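DNA mismatch repair protein MutS (Thermus aquaticus, PDB 1EWQ) binds mismatched DNA in DNA mismatch repair, probably carrying out mismatch recognition, and has weak ATPase activity. Local coordinates at residues Tyr542-Phe547 with Gly606-Ala611. Residues are numbered along the deposited sequence; the frame is centred on the assembly and turned at random.
Sequences YVRPRF and GSFVPA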
ATOM      1  N   TYR C 542      10.479  32.534 -15.014  1.00 25.25           N
ATOM      2  CA  TYR C 542       9.617  33.246 -14.066  1.00 25.19           C
ATOM      3  C   TYR C 542      10.102  34.684 -13.946  1.00 25.27           C
ATOM      4  O   TYR C 542      11.254  34.989 -14.268  1.00 25.36           O
ATOM      5  CB  TYR C 542       9.677  32.630 -12.664  1.00 24.76           C
ATOM      6  CG  TYR C 542       9.066  31.268 -12.488  1.00 24.16           C
ATOM      7  CD1 TYR C 542       8.405  30.618 -13.533  1.00 24.18           C
ATOM      8  CD2 TYR C 542       9.139  30.625 -11.250  1.00 24.34           C
ATOM      9  CE1 TYR C 542       7.825  29.353 -13.342  1.00 24.03           C
ATOM     10  CE2 TYR C 542       8.567  29.366 -11.052  1.00 24.25           C
ATOM     11  CZ  TYR C 542       7.915  28.743 -12.097  1.00 24.23           C
ATOM     12  OH  TYR C 542       7.356  27.510 -11.880  1.00 25.02           O
ATOM     13  N   VAL C 543       9.243  35.573 -13.461  1.00 25.39           N
ATOM     14  CA  VAL C 543       9.652  36.961 -13.321  1.00 25.76           C
ATOM     15  C   VAL C 543       9.425  37.502 -11.920  1.00 25.95           C
ATOM     16  O   VAL C 543       8.623  36.962 -11.157  1.00 25.93           O
ATOM     17  CB  VAL C 543       8.911  37.850 -14.330  1.00 25.89           C
ATOM     18  CG1 VAL C 543       9.156  37.316 -15.747  1.00 26.67           C
ATOM     19  CG2 VAL C 543       7.421  37.870 -14.021  1.00 25.44           C
ATOM     20  N   ARG C 544      10.139  38.568 -11.582  1.00 26.27           N
ATOM     21  CA  ARG C 544       9.991  39.181 -10.271  1.00 26.84           C
ATOM     22  C   ARG C 544       8.689  39.964 -10.202  1.00 27.30           C
ATOM     23  O   ARG C 544       8.427  40.822 -11.051  1.00 27.31           O
ATOM     24  CB  ARG C 544      11.164  40.125  -9.957  1.00 26.08           C
ATOM     25  CG  ARG C 544      10.999  40.853  -8.623  1.00 25.84           C
ATOM     26  CD  ARG C 544      12.247  41.625  -8.219  1.00 25.42           C
ATOM     27  NE  ARG C 544      12.058  42.351  -6.964  1.00 24.92           N
ATOM     28  CZ  ARG C 544      13.042  42.695  -6.140  1.00 24.34           C
ATOM     29  NH1 ARG C 544      14.295  42.382  -6.432  1.00 24.26           N
ATOM     30  NH2 ARG C 544      12.771  43.338  -5.014  1.00 24.28           N
ATOM     31  N   PRO C 545       7.842  39.659  -9.200  1.00 27.69           N
ATOM     32  CA  PRO C 545       6.555  40.322  -8.991  1.00 28.32           C
ATOM     33  C   PRO C 545       6.703  41.659  -8.263  1.00 28.97           C
ATOM     34  O   PRO C 545       7.623  41.851  -7.477  1.00 28.87           O
ATOM     35  CB  PRO C 545       5.790  39.309  -8.144  1.00 28.42           C
ATOM     36  CG  PRO C 545       6.875  38.763  -7.273  1.00 27.93           C
ATOM     37  CD  PRO C 545       7.974  38.506  -8.290  1.00 27.68           C
ATOM     38  N   ARG C 546       5.790  42.581  -8.532  1.00 29.98           N
ATOM     39  CA  ARG C 546       5.819  43.875  -7.877  1.00 31.18           C
ATOM     40  C   ARG C 546       4.590  43.912  -6.976  1.00 31.35           C
ATOM     41  O   ARG C 546       3.553  43.361  -7.320  1.00 30.65           O
ATOM     42  CB  ARG C 546       5.746  44.998  -8.905  1.00 32.06           C
ATOM     43  CG  ARG C 546       6.740  44.870 -10.053  1.00 34.18           C
ATOM     44  CD  ARG C 546       8.185  44.866  -9.577  1.00 35.78           C
ATOM     45  NE  ARG C 546       9.115  44.629 -10.681  1.00 37.44           N
ATOM     46  CZ  ARG C 546      10.438  44.549 -10.545  1.00 38.25           C
ATOM     47  NH1 ARG C 546      10.998  44.688  -9.348  1.00 38.50           N
ATOM     48  NH2 ARG C 546      11.206  44.325 -11.606  1.00 38.84           N
ATOM     49  N   PHE C 547       4.708  44.558  -5.823  1.00 31.89           N
ATOM     50  CA  PHE C 547       3.587  44.626  -4.892  1.00 32.95           C
ATOM     51  C   PHE C 547       2.896  45.983  -4.897  1.00 33.81           C
ATOM     52  O   PHE C 547       3.552  47.020  -4.917  1.00 33.79           O
ATOM     53  CB  PHE C 547       4.062  44.284  -3.474  1.00 32.32           C
ATOM     54  CG  PHE C 547       4.700  42.930  -3.367  1.00 31.71           C
ATOM     55  CD1 PHE C 547       6.075  42.803  -3.238  1.00 31.63           C
ATOM     56  CD2 PHE C 547       3.921  41.781  -3.438  1.00 31.42           C
ATOM     57  CE1 PHE C 547       6.668  41.543  -3.183  1.00 32.00           C
ATOM     58  CE2 PHE C 547       4.497  40.515  -3.385  1.00 31.37           C
ATOM     59  CZ  PHE C 547       5.869  40.391  -3.259  1.00 31.73           C
ATOM     60  N   GLY C 606       8.467  35.024  -1.604  1.00 20.75           N
ATOM     61  CA  GLY C 606       9.687  35.679  -2.054  1.00 20.21           C
ATOM     62  C   GLY C 606      10.278  35.027  -3.283  1.00 20.18           C
ATOM     63  O   GLY C 606      11.464  35.175  -3.565  1.00 20.38           O
ATOM     64  N   SER C 607       9.441  34.301  -4.012  1.00 19.62           N
ATOM     65  CA  SER C 607       9.859  33.615  -5.215  1.00 19.59           C
ATOM     66  C   SER C 607       9.382  34.372  -6.447  1.00 19.70           C
ATOM     67  O   SER C 607       8.405  35.120  -6.385  1.00 19.24           O
ATOM     68  CB  SER C 607       9.254  32.208  -5.235  1.00 19.53           C
ATOM     69  OG  SER C 607       9.361  31.595  -6.510  1.00 19.35           O
ATOM     70  N   PHE C 608      10.087  34.189  -7.560  1.00 19.77           N
ATOM     71  CA  PHE C 608       9.671  34.804  -8.819  1.00 20.35           C
ATOM     72  C   PHE C 608       8.412  33.997  -9.179  1.00 20.59           C
ATOM     73  O   PHE C 608       8.186  32.926  -8.613  1.00 20.41           O
ATOM     74  CB  PHE C 608      10.742  34.614  -9.893  1.00 20.11           C
ATOM     75  CG  PHE C 608      11.833  35.653  -9.868  1.00 20.56           C
ATOM     76  CD1 PHE C 608      12.254  36.217  -8.672  1.00 20.44           C
ATOM     77  CD2 PHE C 608      12.459  36.051 -11.055  1.00 20.26           C
ATOM     78  CE1 PHE C 608      13.279  37.160  -8.648  1.00 20.95           C
ATOM     79  CE2 PHE C 608      13.489  36.994 -11.046  1.00 20.21           C
ATOM     80  CZ  PHE C 608      13.902  37.552  -9.841  1.00 20.70           C
ATOM     81  N   VAL C 609       7.608  34.477 -10.124  1.00 20.52           N
ATOM     82  CA  VAL C 609       6.375  33.773 -10.471  1.00 20.71           C
ATOM     83  C   VAL C 609       6.247  33.494 -11.970  1.00 21.29           C
ATOM     84  O   VAL C 609       6.925  34.122 -12.789  1.00 21.22           O
ATOM     85  CB  VAL C 609       5.147  34.585  -9.989  1.00 20.73           C
ATOM     86  CG1 VAL C 609       5.257  34.862  -8.479  1.00 20.41           C
ATOM     87  CG2 VAL C 609       5.070  35.908 -10.758  1.00 20.28           C
ATOM     88  N   PRO C 610       5.375  32.538 -12.345  1.00 21.73           N
ATOM     89  CA  PRO C 610       5.158  32.171 -13.751  1.00 22.49           C
ATOM     90  C   PRO C 610       4.265  33.148 -14.509  1.00 23.21           C
ATOM     91  O   PRO C 610       3.056  32.961 -14.588  1.00 23.31           O
ATOM     92  CB  PRO C 610       4.529  30.776 -13.648  1.00 22.22           C
ATOM     93  CG  PRO C 610       3.739  30.876 -12.370  1.00 22.04           C
ATOM     94  CD  PRO C 610       4.716  31.570 -11.447  1.00 21.54           C
ATOM     95  N   ALA C 611       4.870  34.191 -15.068  1.00 23.95           N
ATOM     96  CA  ALA C 611       4.128  35.193 -15.828  1.00 25.09           C
ATOM     97  C   ALA C 611       5.096  36.106 -16.572  1.00 25.95           C
ATOM     98  O   ALA C 611       6.309  36.019 -16.383  1.00 25.98           O
ATOM     99  CB  ALA C 611       3.254  36.024 -14.886  1.00 24.68           C
TER
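V543 and V609 pair as a single antiparallel beta bridge of the hydrogen-bonded type, isolated between two loops whose touching parts run roughly at right angles. Both bonds are well formed and nearly straight, with N-H...O angles of at least 158°: V543 N to V609 O spans 2.8 Å in the carbonyl plane, and V609 N to V543 O spans 2.9 Å with the donor tilted from that plane. The V543 CB is directed away overall, yet both its methyls, CG1 and CG2, come to 3.2 Å from A611 O.

Flanking the bridge, Y542 faces P610 and R544 faces F608, and the aromatic of each pair is covered on one face by its partner. The Y542 ring, with CG anti to the carbonyl carbon (chi1 -69°), takes P610 in a CH-pi contact: P610 CD stands 4.2 Å from the Y542 ring centroid, 6° off the ring normal. R544 does the same to F608, its CB lying 3.9 Å from the F608 ring centroid, while Y542 O comes to the edge of that ring. Were F608 replaced by alanine, R544 CB and the backbone N of R544 would probably lose the ring face they rest on, and a gap would likely open toward A537 and V309.

Further out, the extended R544 chain leads its guanidinium to salt bridges with D307 and E303 of helix 299-314, while helix 514-540 packs on Y542 and F608. The bridge thus ties the connection after helix 514-540 to the loop that follows, in the ATPase domain, the P-loop helix 589-603, which ends in a Schellman motif with G606 as the C-prime residue. In the following residue, S607 OG donates to a lone pair of F608 O at 2.8 Å.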